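Tropomodulin (Caenorhabditis elegans, PDB 1PGV) probably caps the pointed ends of actin filaments, blocking their growth and shortening there, and is represented here by its C-terminal leucine-rich-repeat-like domain. Local coordinates at residues S69-F75 with S97-L103; M150-E154 with R174-L179. All blocks are in the same frame, centred on the assembly; numbering follows the deposited sequence.

Interaction 1 (S69-F75 with S97-L103); sequences SKHIEKF and SPSLRVL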
ATOM      1  N   SER A  69      -4.494 -13.324   6.517  1.00 25.10           N
ATOM      2  CA  SER A  69      -5.004 -13.792   5.233  1.00 23.19           C
ATOM      3  C   SER A  69      -3.943 -13.923   4.148  1.00 24.53           C
ATOM      4  O   SER A  69      -3.182 -12.990   3.895  1.00 23.85           O
ATOM      5  CB  SER A  69      -6.104 -12.857   4.731  1.00 23.44           C
ATOM      6  OG  SER A  69      -6.408 -13.134   3.373  1.00 23.58           O
ATOM      7  N   LYS A  70      -3.898 -15.083   3.503  1.00 24.08           N
ATOM      8  CA  LYS A  70      -2.947 -15.297   2.424  1.00 25.88           C
ATOM      9  C   LYS A  70      -3.708 -15.207   1.109  1.00 24.81           C
ATOM     10  O   LYS A  70      -3.214 -15.613   0.061  1.00 25.96           O
ATOM     11  CB  LYS A  70      -2.271 -16.665   2.557  1.00 28.91           C
ATOM     12  CG  LYS A  70      -3.222 -17.846   2.635  1.00 32.13           C
ATOM     13  CD  LYS A  70      -2.441 -19.150   2.754  1.00 36.30           C
ATOM     14  CE  LYS A  70      -3.360 -20.334   3.006  1.00 37.86           C
ATOM     15  NZ  LYS A  70      -4.362 -20.510   1.917  1.00 41.14           N
ATOM     16  N   HIS A  71      -4.910 -14.643   1.175  1.00 24.57           N
ATOM     17  CA  HIS A  71      -5.760 -14.513   0.001  1.00 24.37           C
ATOM     18  C   HIS A  71      -6.107 -13.078  -0.386  1.00 23.28           C
ATOM     19  O   HIS A  71      -6.331 -12.788  -1.559  1.00 24.09           O
ATOM     20  CB  HIS A  71      -7.046 -15.311   0.228  1.00 25.44           C
ATOM     21  CG  HIS A  71      -6.807 -16.760   0.519  1.00 25.54           C
ATOM     22  ND1 HIS A  71      -6.440 -17.665  -0.454  1.00 27.86           N
ATOM     23  CD2 HIS A  71      -6.851 -17.455   1.680  1.00 25.64           C
ATOM     24  CE1 HIS A  71      -6.268 -18.854   0.094  1.00 26.71           C
ATOM     25  NE2 HIS A  71      -6.512 -18.755   1.388  1.00 28.43           N
ATOM     26  N   ILE A  72      -6.153 -12.174   0.588  1.00 23.31           N
ATOM     27  CA  ILE A  72      -6.503 -10.792   0.286  1.00 21.40           C
ATOM     28  C   ILE A  72      -5.642 -10.226  -0.843  1.00 21.72           C
ATOM     29  O   ILE A  72      -4.417 -10.340  -0.825  1.00 20.45           O
ATOM     30  CB  ILE A  72      -6.392  -9.896   1.544  1.00 22.37           C
ATOM     31  CG1 ILE A  72      -6.811  -8.466   1.196  1.00 22.53           C
ATOM     32  CG2 ILE A  72      -4.980  -9.956   2.105  1.00 22.74           C
ATOM     33  CD1 ILE A  72      -6.914  -7.540   2.405  1.00 23.06           C
ATOM     34  N   GLU A  73      -6.302  -9.624  -1.829  1.00 20.30           N
ATOM     35  CA  GLU A  73      -5.633  -9.056  -2.992  1.00 21.39           C
ATOM     36  C   GLU A  73      -5.729  -7.543  -3.068  1.00 19.93           C
ATOM     37  O   GLU A  73      -4.854  -6.887  -3.637  1.00 20.59           O
ATOM     38  CB  GLU A  73      -6.223  -9.657  -4.274  1.00 22.76           C
ATOM     39  CG  GLU A  73      -5.840 -11.107  -4.499  1.00 25.44           C
ATOM     40  CD  GLU A  73      -6.561 -11.726  -5.683  1.00 29.72           C
ATOM     41  OE1 GLU A  73      -6.992 -10.977  -6.585  1.00 31.26           O
ATOM     42  OE2 GLU A  73      -6.680 -12.967  -5.711  1.00 31.63           O
ATOM     43  N   LYS A  74      -6.799  -6.987  -2.513  1.00 20.09           N
ATOM     44  CA  LYS A  74      -6.990  -5.544  -2.534  1.00 19.84           C
ATOM     45  C   LYS A  74      -7.474  -5.044  -1.182  1.00 19.77           C
ATOM     46  O   LYS A  74      -8.425  -5.575  -0.613  1.00 18.91           O
ATOM     47  CB  LYS A  74      -7.998  -5.152  -3.614  1.00 21.90           C
ATOM     48  CG  LYS A  74      -7.595  -5.557  -5.021  1.00 26.52           C
ATOM     49  CD  LYS A  74      -8.629  -5.096  -6.041  1.00 31.80           C
ATOM     50  CE  LYS A  74      -8.233  -5.500  -7.454  1.00 35.04           C
ATOM     51  NZ  LYS A  74      -9.209  -4.993  -8.462  1.00 38.37           N
ATOM     52  N   PHE A  75      -6.801  -4.019  -0.669  1.00 19.26           N
ATOM     53  CA  PHE A  75      -7.158  -3.445   0.620  1.00 19.45           C
ATOM     54  C   PHE A  75      -7.155  -1.935   0.443  1.00 18.93           C
ATOM     55  O   PHE A  75      -6.115  -1.332   0.179  1.00 18.49           O
ATOM     56  CB  PHE A  75      -6.144  -3.886   1.681  1.00 19.50           C
ATOM     57  CG  PHE A  75      -6.538  -3.531   3.092  1.00 21.58           C
ATOM     58  CD1 PHE A  75      -7.869  -3.301   3.425  1.00 23.50           C
ATOM     59  CD2 PHE A  75      -5.576  -3.465   4.097  1.00 22.98           C
ATOM     60  CE1 PHE A  75      -8.238  -3.012   4.741  1.00 24.20           C
ATOM     61  CE2 PHE A  75      -5.936  -3.177   5.416  1.00 24.71           C
ATOM     62  CZ  PHE A  75      -7.269  -2.952   5.735  1.00 25.52           C
ATOM     63  N   SER A  97       2.273 -10.284   3.794  1.00 18.96           N
ATOM     64  CA  SER A  97       1.409 -10.755   2.708  1.00 19.54           C
ATOM     65  C   SER A  97       2.035 -11.161   1.378  1.00 19.97           C
ATOM     66  O   SER A  97       2.826 -10.423   0.796  1.00 21.16           O
ATOM     67  CB  SER A  97       0.324  -9.715   2.425  1.00 18.42           C
ATOM     68  OG  SER A  97      -0.546 -10.165   1.389  1.00 18.26           O
ATOM     69  N   PRO A  98       1.683 -12.361   0.882  1.00 20.52           N
ATOM     70  CA  PRO A  98       2.217 -12.832  -0.397  1.00 19.99           C
ATOM     71  C   PRO A  98       1.198 -12.563  -1.514  1.00 19.15           C
ATOM     72  O   PRO A  98       1.510 -12.679  -2.702  1.00 19.62           O
ATOM     73  CB  PRO A  98       2.411 -14.320  -0.148  1.00 21.05           C
ATOM     74  CG  PRO A  98       1.217 -14.651   0.663  1.00 20.43           C
ATOM     75  CD  PRO A  98       1.158 -13.493   1.668  1.00 21.44           C
ATOM     76  N   SER A  99      -0.010 -12.166  -1.120  1.00 18.87           N
ATOM     77  CA  SER A  99      -1.091 -11.934  -2.074  1.00 19.22           C
ATOM     78  C   SER A  99      -1.569 -10.501  -2.297  1.00 17.56           C
ATOM     79  O   SER A  99      -2.195 -10.212  -3.318  1.00 17.35           O
ATOM     80  CB  SER A  99      -2.299 -12.793  -1.676  1.00 21.78           C
ATOM     81  OG  SER A  99      -2.769 -12.456  -0.374  1.00 22.70           O
ATOM     82  N   LEU A 100      -1.293  -9.599  -1.357  1.00 16.37           N
ATOM     83  CA  LEU A 100      -1.758  -8.222  -1.509  1.00 15.92           C
ATOM     84  C   LEU A 100      -1.201  -7.561  -2.764  1.00 15.96           C
ATOM     85  O   LEU A 100       0.012  -7.389  -2.908  1.00 15.98           O
ATOM     86  CB  LEU A 100      -1.390  -7.394  -0.265  1.00 16.10           C
ATOM     87  CG  LEU A 100      -2.020  -6.006  -0.160  1.00 16.95           C
ATOM     88  CD1 LEU A 100      -3.546  -6.115  -0.195  1.00 16.93           C
ATOM     89  CD2 LEU A 100      -1.570  -5.351   1.152  1.00 17.12           C
ATOM     90  N   ARG A 101      -2.103  -7.175  -3.662  1.00 16.73           N
ATOM     91  CA  ARG A 101      -1.735  -6.560  -4.931  1.00 16.86           C
ATOM     92  C   ARG A 101      -1.969  -5.062  -4.998  1.00 16.16           C
ATOM     93  O   ARG A 101      -1.239  -4.341  -5.675  1.00 16.49           O
ATOM     94  CB  ARG A 101      -2.529  -7.223  -6.061  1.00 19.64           C
ATOM     95  CG  ARG A 101      -2.329  -8.718  -6.155  1.00 25.48           C
ATOM     96  CD  ARG A 101      -1.249  -9.043  -7.153  1.00 32.94           C
ATOM     97  NE  ARG A 101      -1.597  -8.513  -8.469  1.00 37.32           N
ATOM     98  CZ  ARG A 101      -0.821  -8.606  -9.542  1.00 39.07           C
ATOM     99  NH1 ARG A 101       0.355  -9.215  -9.461  1.00 39.15           N
ATOM    100  NH2 ARG A 101      -1.220  -8.082 -10.694  1.00 40.67           N
ATOM    101  N   VAL A 102      -3.005  -4.597  -4.315  1.00 16.35           N
ATOM    102  CA  VAL A 102      -3.343  -3.184  -4.333  1.00 16.07           C
ATOM    103  C   VAL A 102      -3.575  -2.680  -2.915  1.00 16.14           C
ATOM    104  O   VAL A 102      -4.316  -3.285  -2.147  1.00 17.12           O
ATOM    105  CB  VAL A 102      -4.622  -2.941  -5.174  1.00 18.31           C
ATOM    106  CG1 VAL A 102      -5.032  -1.478  -5.115  1.00 19.66           C
ATOM    107  CG2 VAL A 102      -4.371  -3.360  -6.619  1.00 21.23           C
ATOM    108  N   LEU A 103      -2.905  -1.585  -2.569  1.00 16.89           N
ATOM    109  CA  LEU A 103      -3.055  -0.983  -1.251  1.00 15.85           C
ATOM    110  C   LEU A 103      -3.336   0.487  -1.483  1.00 16.70           C
ATOM    111  O   LEU A 103      -2.545   1.181  -2.120  1.00 16.79           O
ATOM    112  CB  LEU A 103      -1.775  -1.147  -0.426  1.00 16.91           C
ATOM    113  CG  LEU A 103      -1.844  -0.528   0.975  1.00 18.32           C
ATOM    114  CD1 LEU A 103      -2.961  -1.187   1.768  1.00 18.72           C
ATOM    115  CD2 LEU A 103      -0.497  -0.701   1.682  1.00 17.67           C
TER
HETATM  116  O   HOH W   1      -2.277 -10.491   3.766  1.00 33.85           O

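Interaction 2 (M150-E154 with R174-L179); sequences MMAIE and RVSEAL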
ATOM      1  N   MET A 150      12.373   6.837  -3.883  1.00 14.54           N
ATOM      2  CA  MET A 150      12.862   6.563  -5.226  1.00 13.12           C
ATOM      3  C   MET A 150      13.793   5.365  -5.262  1.00 14.03           C
ATOM      4  O   MET A 150      13.775   4.595  -6.222  1.00 14.30           O
ATOM      5  CB  MET A 150      13.550   7.794  -5.827  1.00 17.54           C
ATOM      6  CG  MET A 150      14.841   8.215  -5.161  1.00 20.17           C
ATOM      7  SD  MET A 150      15.611   9.551  -6.117  1.00 25.62           S
ATOM      8  CE  MET A 150      17.355   9.239  -5.760  1.00 24.54           C
ATOM      9  N   MET A 151      14.601   5.185  -4.219  1.00 14.42           N
ATOM     10  CA  MET A 151      15.505   4.044  -4.194  1.00 13.49           C
ATOM     11  C   MET A 151      14.759   2.747  -3.893  1.00 14.86           C
ATOM     12  O   MET A 151      15.088   1.690  -4.445  1.00 14.39           O
ATOM     13  CB  MET A 151      16.614   4.256  -3.162  1.00 15.52           C
ATOM     14  CG  MET A 151      17.518   5.441  -3.495  1.00 20.62           C
ATOM     15  SD  MET A 151      18.090   5.422  -5.217  1.00 22.13           S
ATOM     16  CE  MET A 151      19.327   4.165  -5.140  1.00 23.70           C
ATOM     17  N   ALA A 152      13.760   2.825  -3.019  1.00 13.70           N
ATOM     18  CA  ALA A 152      12.965   1.655  -2.654  1.00 15.99           C
ATOM     19  C   ALA A 152      12.198   1.161  -3.873  1.00 16.99           C
ATOM     20  O   ALA A 152      12.148  -0.040  -4.147  1.00 14.79           O
ATOM     21  CB  ALA A 152      11.983   2.007  -1.551  1.00 16.18           C
ATOM     22  N   ILE A 153      11.595   2.100  -4.588  1.00 14.97           N
ATOM     23  CA  ILE A 153      10.819   1.775  -5.782  1.00 15.34           C
ATOM     24  C   ILE A 153      11.715   1.192  -6.873  1.00 15.23           C
ATOM     25  O   ILE A 153      11.361   0.211  -7.532  1.00 17.38           O
ATOM     26  CB  ILE A 153      10.104   3.030  -6.312  1.00 13.40           C
ATOM     27  CG1 ILE A 153       9.027   3.467  -5.312  1.00 16.19           C
ATOM     28  CG2 ILE A 153       9.493   2.751  -7.682  1.00 16.14           C
ATOM     29  CD1 ILE A 153       8.406   4.825  -5.608  1.00 17.83           C
ATOM     30  N   GLU A 154      12.884   1.792  -7.059  1.00 15.66           N
ATOM     31  CA  GLU A 154      13.812   1.328  -8.075  1.00 16.33           C
ATOM     32  C   GLU A 154      14.224  -0.122  -7.829  1.00 16.25           C
ATOM     33  O   GLU A 154      14.506  -0.859  -8.771  1.00 16.15           O
ATOM     34  CB  GLU A 154      15.035   2.251  -8.101  1.00 20.67           C
ATOM     35  CG  GLU A 154      15.969   2.049  -9.261  1.00 25.88           C
ATOM     36  CD  GLU A 154      17.006   3.152  -9.349  1.00 28.59           C
ATOM     37  OE1 GLU A 154      16.712   4.211  -9.945  1.00 26.47           O
ATOM     38  OE2 GLU A 154      18.110   2.954  -8.805  1.00 28.49           O
ATOM     39  N   ARG A 174      13.581   8.556 -11.977  1.00 22.24           N
ATOM     40  CA  ARG A 174      13.941   7.203 -11.578  1.00 22.55           C
ATOM     41  C   ARG A 174      12.716   6.344 -11.271  1.00 20.26           C
ATOM     42  O   ARG A 174      12.695   5.147 -11.563  1.00 20.28           O
ATOM     43  CB  ARG A 174      14.905   7.246 -10.391  1.00 26.04           C
ATOM     44  CG  ARG A 174      16.198   7.974 -10.738  1.00 29.22           C
ATOM     45  CD  ARG A 174      17.197   8.017  -9.596  1.00 32.81           C
ATOM     46  NE  ARG A 174      17.821   6.726  -9.342  1.00 32.71           N
ATOM     47  CZ  ARG A 174      18.973   6.578  -8.698  1.00 33.75           C
ATOM     48  NH1 ARG A 174      19.624   7.645  -8.250  1.00 33.98           N
ATOM     49  NH2 ARG A 174      19.474   5.368  -8.498  1.00 34.86           N
ATOM     50  N   VAL A 175      11.685   6.955 -10.698  1.00 18.70           N
ATOM     51  CA  VAL A 175      10.467   6.223 -10.386  1.00 16.96           C
ATOM     52  C   VAL A 175       9.758   5.837 -11.686  1.00 17.36           C
ATOM     53  O   VAL A 175       9.400   4.674 -11.877  1.00 15.56           O
ATOM     54  CB  VAL A 175       9.539   7.060  -9.488  1.00 17.13           C
ATOM     55  CG1 VAL A 175       8.147   6.446  -9.432  1.00 17.15           C
ATOM     56  CG2 VAL A 175      10.124   7.105  -8.076  1.00 15.47           C
ATOM     57  N   SER A 176       9.575   6.802 -12.578  1.00 18.79           N
ATOM     58  CA  SER A 176       8.922   6.527 -13.859  1.00 20.01           C
ATOM     59  C   SER A 176       9.655   5.411 -14.608  1.00 20.19           C
ATOM     60  O   SER A 176       9.028   4.480 -15.121  1.00 20.09           O
ATOM     61  CB  SER A 176       8.883   7.792 -14.716  1.00 24.11           C
ATOM     62  OG  SER A 176      10.191   8.233 -15.029  1.00 29.79           O
ATOM     63  N   GLU A 177      10.980   5.496 -14.670  1.00 19.90           N
ATOM     64  CA  GLU A 177      11.765   4.472 -15.355  1.00 21.43           C
ATOM     65  C   GLU A 177      11.585   3.091 -14.738  1.00 20.10           C
ATOM     66  O   GLU A 177      11.443   2.091 -15.451  1.00 18.53           O
ATOM     67  CB  GLU A 177      13.249   4.842 -15.342  1.00 23.27           C
ATOM     68  CG  GLU A 177      13.582   5.997 -16.255  1.00 30.91           C
ATOM     69  CD  GLU A 177      13.283   5.673 -17.701  1.00 34.70           C
ATOM     70  OE1 GLU A 177      13.879   4.706 -18.220  1.00 38.17           O
ATOM     71  OE2 GLU A 177      12.452   6.376 -18.316  1.00 39.40           O
ATOM     72  N   ALA A 178      11.592   3.030 -13.412  1.00 19.52           N
ATOM     73  CA  ALA A 178      11.428   1.768 -12.712  1.00 17.66           C
ATOM     74  C   ALA A 178      10.048   1.166 -12.970  1.00 16.56           C
ATOM     75  O   ALA A 178       9.924  -0.040 -13.202  1.00 17.11           O
ATOM     76  CB  ALA A 178      11.628   1.970 -11.213  1.00 18.09           C
ATOM     77  N   LEU A 179       9.013   1.997 -12.917  1.00 15.81           N
ATOM     78  CA  LEU A 179       7.656   1.497 -13.133  1.00 17.01           C
ATOM     79  C   LEU A 179       7.494   0.990 -14.563  1.00 17.94           C
ATOM     80  O   LEU A 179       6.854  -0.042 -14.798  1.00 16.66           O
ATOM     81  CB  LEU A 179       6.627   2.587 -12.832  1.00 16.40           C
ATOM     82  CG  LEU A 179       6.609   3.052 -11.367  1.00 16.45           C
ATOM     83  CD1 LEU A 179       5.449   4.004 -11.146  1.00 18.96           C
ATOM     84  CD2 LEU A 179       6.488   1.848 -10.439  1.00 16.44           C
TER
HETATM   85  O   HOH W   2      15.065   3.937 -12.188  1.00 21.66           O

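Interaction 1 (S69-F75 with S97-L103)
Two neighbouring rungs of the parallel sheet meet here, as in the leucine-rich-repeat-like fold of tropomodulin: the turn and strand start of 69-75 lie alongside those of 97-103. Lys74 pairs with Val102 and Phe75 with Leu103. Glu73 O takes two donors, Arg101 N at 2.8 Å and Val102 N at 3.0 Å, the latter nearly in line with the carbonyl; Phe75 N then gives a straight bond to Val102 O (3.0 Å, 167° at the hydrogen). Ahead of the strands, Ser99 OG donates to Ile72 O at 2.7 Å, arriving 33° out of the carbonyl plane. With OG set between its own backbone N and carbonyl carbon (chi1 61°), this short side chain reaches the Ile72 carbonyl just ahead of the strand. Ser69 and Ser97 each turn their hydroxyl back on the chain, accepting from the amides two and three residues on, an ST turn and ST motif repeated in both rungs.

On the inner face, Leu100 CD1 packs against Phe75 CB at 3.9 Å, and Leu103 CD1 lies alongside that same CB at 4.2 Å. On the other face, the aliphatic part of Lys74 runs beside Val102, CG to CB 4.0 Å, while its amine leads away. Helix 90-96 receives Phe75, Leu100 and Leu103 through Leu90, Leu93 and Ile94; strands 45-47 and 130-132 flank the pair.

Interaction 2 (M150-E154 with R174-L179)
Arg174 and Glu154 clasp each other across two nearly parallel helices, whose segments 150-154 and 174-179 approach to 8.9 Å between axes at an angle of 13°. The guanidinium is held side-on by the carboxylate: NE donates to Glu154 OE1 at 2.8 Å and NH2 to Glu154 OE2 at 2.8 Å, one nitrogen to each oxygen, both met on the syn side. The two planes are 27° apart, so the pair is slightly twisted. Glu154 can reach because CG stands anti to its backbone N (chi1 -170°) and the chain continues extended. A water donating to both Glu154 OE1 and Arg174 O ties the carboxylate to the backbone of the second helix. Met151, bent at chi2 and chi3, lays SD over one face of the guanidinium, 3.6 Å from Arg174 NH2; the flexible, polarisable thioether suits this partly exposed, polar side.

The buried side is mainly apolar and closely fitted. Met150 joins the two sides, CB on Val175 CG2 and CE 3.7 Å from Arg174 NH1. Ile153 CD1 touches Val175 CG2 at 3.8 Å, and Ile153 CG2 meets both Ala178 CB and Leu179 CD2. The small Ala178 lets the backbones close in, its CB lying 3.9 Å from Glu154 CA, whereas beta-branched Ile153 and Val175 pack their methyl groups against each other. Arg174 NH1 has a second carboxylate in Glu170, one turn back. Ile153 and Leu179 rest on Val162 of strand 161-163; Phe166 touches Ile153 and Val175, and Leu119 of helix 112-121 adjoins Ile153.

How the interactions relate
Interaction 1 joins strands 74-76 and 102-104 inside the sheet, whereas interaction 2 joins helices 143-155 and 169-190 at the C-terminal end of the domain; their centres are 22 Å apart, nearest atoms about 11 Å, and they share no element. Both are partly buried, with an apolar side and a polar one. In the sheet contact, backbone groups and one serine hydroxyl make the polar bonds across, with two more serines shaping the turns. Between the helices, whose backbone amides and carbonyls largely bond along their own helix, the direct polar link across the contact is made by side chains, a salt bridge between Glu154 and Arg174. Both send branched aliphatic groups to the interior between sheet and helices.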